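Local coordinates for protein alkylhalidase CmlS (Streptomyces venezuelae, PDB 3I3L) that probably acts as a flavin-dependent halogenase in chloramphenicol biosynthesis, using an FAD that is covalently bound through an aspartate, at residues F202-A207 / V252-S257. Sequence-based numbering, arbitrary orientation.
Sequences FYRNFA and VDRSKS
A chi1 of 166° swings the F206 ring away from its own backbone N, so that it lies alongside V252 and reaches under the turn at 254-257: CD2 meets V252 CG2 at 3.7 Å, and CE2 comes to 3.8 Å from S257 CA. S257 OG sits over the centre of one ring face, held there because it bonds R254 O in the carbonyl plane at 2.6 Å. A flat aromatic suits this place, offering a face to that hydroxyl and ring carbons to V252, whose β-branched side chain suits an extended strand. F206 and V252 form an antiparallel hydrogen-bonded pair: F206 N bonds V252 O at 2.9 Å, and V252 N points almost straight at F206 O (3.0 Å, 173° at the hydrogen), whereas R254 N to R204 O is weak. The aliphatic parts of R204 and R254 run side by side, R204 CB 3.9 Å from R254 CD. R254 NH1 makes salt bridges with D253 and E389; R204 NE bonds D200 O. D253, the last residue of the strand, forms an Asx turn, its OD2 accepting from S255 N, S255 OG and, on the syn lone pair, R254 NH1 at 3.2 Å, while OD1 binds R394 and a water bridging to F202 O. With an alanine here, S255 N and R394 would probably lose their carboxylate mate. N205 OD1 bonds R394 and ND2 bonds D321; its side chain lies about 5 Å from that of D297, the covalent flavin attachment. This is an antiparallel strand pair of the mixed sheet in the FAD-binding domain, closed by an Asx turn leading into helix 257-263, with A207 touching the FAD.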
ATOM      1  N   PHE A 202       1.885 -19.211   1.293  1.00 29.03           N
ATOM      2  CA  PHE A 202       0.472 -19.482   1.582  1.00 30.25           C
ATOM      3  C   PHE A 202      -0.569 -18.563   0.979  1.00 30.15           C
ATOM      4  O   PHE A 202      -1.742 -18.950   0.859  1.00 29.00           O
ATOM      5  CB  PHE A 202       0.253 -19.550   3.128  1.00 31.32           C
ATOM      6  CG  PHE A 202       1.136 -20.604   3.808  1.00 32.90           C
ATOM      7  CD1 PHE A 202       1.081 -21.937   3.397  1.00 35.08           C
ATOM      8  CD2 PHE A 202       2.022 -20.250   4.797  1.00 36.54           C
ATOM      9  CE1 PHE A 202       1.948 -22.907   3.964  1.00 37.06           C
ATOM     10  CE2 PHE A 202       2.868 -21.206   5.392  1.00 36.88           C
ATOM     11  CZ  PHE A 202       2.821 -22.541   4.964  1.00 32.84           C
ATOM     12  N   TYR A 203      -0.191 -17.322   0.665  1.00 29.57           N
ATOM     13  CA  TYR A 203      -1.169 -16.357   0.176  1.00 28.31           C
ATOM     14  C   TYR A 203      -1.314 -16.462  -1.356  1.00 28.31           C
ATOM     15  O   TYR A 203      -0.762 -15.632  -2.138  1.00 27.22           O
ATOM     16  CB  TYR A 203      -0.795 -14.955   0.654  1.00 30.30           C
ATOM     17  CG  TYR A 203      -1.116 -14.727   2.123  1.00 35.36           C
ATOM     18  CD1 TYR A 203      -0.508 -15.463   3.081  1.00 39.32           C
ATOM     19  CD2 TYR A 203      -2.069 -13.814   2.521  1.00 39.52           C
ATOM     20  CE1 TYR A 203      -0.775 -15.289   4.418  1.00 40.14           C
ATOM     21  CE2 TYR A 203      -2.354 -13.626   3.861  1.00 45.11           C
ATOM     22  CZ  TYR A 203      -1.657 -14.376   4.806  1.00 41.38           C
ATOM     23  OH  TYR A 203      -1.872 -14.252   6.135  1.00 42.44           O
ATOM     24  N   ARG A 204      -1.986 -17.515  -1.781  1.00 25.16           N
ATOM     25  CA  ARG A 204      -2.074 -17.806  -3.215  1.00 25.89           C
ATOM     26  C   ARG A 204      -3.501 -17.682  -3.622  1.00 26.30           C
ATOM     27  O   ARG A 204      -4.178 -18.671  -3.758  1.00 25.40           O
ATOM     28  CB  ARG A 204      -1.523 -19.178  -3.558  1.00 23.08           C
ATOM     29  CG  ARG A 204       0.010 -19.250  -3.198  1.00 24.94           C
ATOM     30  CD  ARG A 204       0.626 -20.578  -3.427  1.00 24.59           C
ATOM     31  NE  ARG A 204       2.049 -20.541  -3.055  1.00 26.63           N
ATOM     32  CZ  ARG A 204       2.896 -21.534  -3.272  1.00 28.05           C
ATOM     33  NH1 ARG A 204       2.450 -22.649  -3.877  1.00 25.78           N
ATOM     34  NH2 ARG A 204       4.172 -21.421  -2.896  1.00 27.10           N
ATOM     35  N   ASN A 205      -3.912 -16.429  -3.814  1.00 26.55           N
ATOM     36  CA  ASN A 205      -5.237 -16.022  -4.106  1.00 25.68           C
ATOM     37  C   ASN A 205      -5.502 -16.134  -5.588  1.00 27.73           C
ATOM     38  O   ASN A 205      -4.624 -15.864  -6.451  1.00 26.12           O
ATOM     39  CB  ASN A 205      -5.388 -14.558  -3.672  1.00 27.43           C
ATOM     40  CG  ASN A 205      -5.392 -14.404  -2.189  1.00 28.90           C
ATOM     41  OD1 ASN A 205      -5.877 -15.265  -1.476  1.00 32.28           O
ATOM     42  ND2 ASN A 205      -4.829 -13.314  -1.699  1.00 34.10           N
ATOM     43  N   PHE A 206      -6.758 -16.424  -5.910  1.00 27.58           N
ATOM     44  CA  PHE A 206      -7.181 -16.692  -7.289  1.00 27.50           C
ATOM     45  C   PHE A 206      -8.502 -15.919  -7.378  1.00 27.28           C
ATOM     46  O   PHE A 206      -9.328 -16.038  -6.492  1.00 24.95           O
ATOM     47  CB  PHE A 206      -7.311 -18.229  -7.395  1.00 29.14           C
ATOM     48  CG  PHE A 206      -8.041 -18.721  -8.587  1.00 30.00           C
ATOM     49  CD1 PHE A 206      -7.689 -18.300  -9.840  1.00 30.89           C
ATOM     50  CD2 PHE A 206      -9.084 -19.653  -8.447  1.00 33.97           C
ATOM     51  CE1 PHE A 206      -8.381 -18.778 -10.988  1.00 34.60           C
ATOM     52  CE2 PHE A 206      -9.804 -20.093  -9.530  1.00 28.63           C
ATOM     53  CZ  PHE A 206      -9.446 -19.673 -10.810  1.00 33.59           C
ATOM     54  N   ALA A 207      -8.670 -15.072  -8.399  1.00 25.80           N
ATOM     55  CA  ALA A 207      -9.852 -14.215  -8.471  1.00 25.60           C
ATOM     56  C   ALA A 207     -10.734 -14.455  -9.686  1.00 25.94           C
ATOM     57  O   ALA A 207     -10.228 -14.788 -10.765  1.00 24.76           O
ATOM     58  CB  ALA A 207      -9.462 -12.684  -8.435  1.00 23.13           C
ATOM     59  N   VAL A 252     -10.623 -16.320  -3.839  1.00 26.83           N
ATOM     60  CA  VAL A 252     -10.697 -17.679  -3.314  1.00 25.79           C
ATOM     61  C   VAL A 252      -9.291 -18.259  -3.364  1.00 28.24           C
ATOM     62  O   VAL A 252      -8.335 -17.563  -3.773  1.00 27.25           O
ATOM     63  CB  VAL A 252     -11.667 -18.548  -4.126  1.00 26.91           C
ATOM     64  CG1 VAL A 252     -13.089 -17.996  -4.036  1.00 26.41           C
ATOM     65  CG2 VAL A 252     -11.258 -18.633  -5.639  1.00 23.08           C
ATOM     66  N   ASP A 253      -9.128 -19.499  -2.904  1.00 26.70           N
ATOM     67  CA  ASP A 253      -7.781 -20.085  -2.798  1.00 28.11           C
ATOM     68  C   ASP A 253      -7.423 -20.686  -4.145  1.00 27.84           C
ATOM     69  O   ASP A 253      -8.308 -21.009  -4.924  1.00 28.15           O
ATOM     70  CB  ASP A 253      -7.729 -21.126  -1.694  1.00 27.74           C
ATOM     71  CG  ASP A 253      -6.333 -21.684  -1.480  1.00 30.51           C
ATOM     72  OD1 ASP A 253      -5.466 -20.961  -0.951  1.00 29.77           O
ATOM     73  OD2 ASP A 253      -6.096 -22.849  -1.893  1.00 28.56           O
ATOM     74  N   ARG A 254      -6.138 -20.848  -4.434  1.00 28.77           N
ATOM     75  CA  ARG A 254      -5.772 -21.326  -5.752  1.00 31.56           C
ATOM     76  C   ARG A 254      -6.228 -22.757  -5.950  1.00 33.11           C
ATOM     77  O   ARG A 254      -6.283 -23.227  -7.089  1.00 34.48           O
ATOM     78  CB  ARG A 254      -4.245 -21.200  -6.016  1.00 31.32           C
ATOM     79  CG  ARG A 254      -3.384 -22.364  -5.599  1.00 29.80           C
ATOM     80  CD  ARG A 254      -3.356 -22.567  -4.106  1.00 28.40           C
ATOM     81  NE  ARG A 254      -2.276 -23.461  -3.715  1.00 34.77           N
ATOM     82  CZ  ARG A 254      -2.457 -24.569  -2.976  1.00 43.69           C
ATOM     83  NH1 ARG A 254      -3.683 -24.907  -2.525  1.00 42.44           N
ATOM     84  NH2 ARG A 254      -1.411 -25.317  -2.618  1.00 38.61           N
ATOM     85  N   SER A 255      -6.530 -23.458  -4.843  1.00 34.69           N
ATOM     86  CA  SER A 255      -7.079 -24.840  -4.900  1.00 35.67           C
ATOM     87  C   SER A 255      -8.404 -24.926  -5.622  1.00 36.59           C
ATOM     88  O   SER A 255      -8.860 -26.049  -5.936  1.00 39.74           O
ATOM     89  CB  SER A 255      -7.262 -25.458  -3.495  1.00 37.04           C
ATOM     90  OG  SER A 255      -8.233 -24.757  -2.703  1.00 36.39           O
ATOM     91  N   LYS A 256      -9.028 -23.782  -5.900  1.00 35.33           N
ATOM     92  CA  LYS A 256     -10.308 -23.732  -6.648  1.00 34.57           C
ATOM     93  C   LYS A 256     -10.075 -23.712  -8.138  1.00 36.10           C
ATOM     94  O   LYS A 256     -11.060 -23.702  -8.935  1.00 35.68           O
ATOM     95  CB  LYS A 256     -11.187 -22.510  -6.277  1.00 31.70           C
ATOM     96  CG  LYS A 256     -11.612 -22.441  -4.820  1.00 32.13           C
ATOM     97  CD  LYS A 256     -12.609 -23.624  -4.485  1.00 32.19           C
ATOM     98  CE  LYS A 256     -13.057 -23.595  -2.997  1.00 35.93           C
ATOM     99  NZ  LYS A 256     -14.138 -24.562  -2.752  1.00 38.73           N
ATOM    100  N   SER A 257      -8.797 -23.696  -8.525  1.00 36.66           N
ATOM    101  CA  SER A 257      -8.429 -23.621  -9.977  1.00 39.48           C
ATOM    102  C   SER A 257      -9.046 -24.768 -10.718  1.00 39.23           C
ATOM    103  O   SER A 257      -9.650 -24.571 -11.787  1.00 39.64           O
ATOM    104  CB  SER A 257      -6.892 -23.616 -10.216  1.00 38.70           C
ATOM    105  OG  SER A 257      -6.309 -22.452  -9.575  1.00 43.61           O
TER
HETATM  106  O   HOH W   1      -2.897 -21.283  -0.624  1.00 31.52           O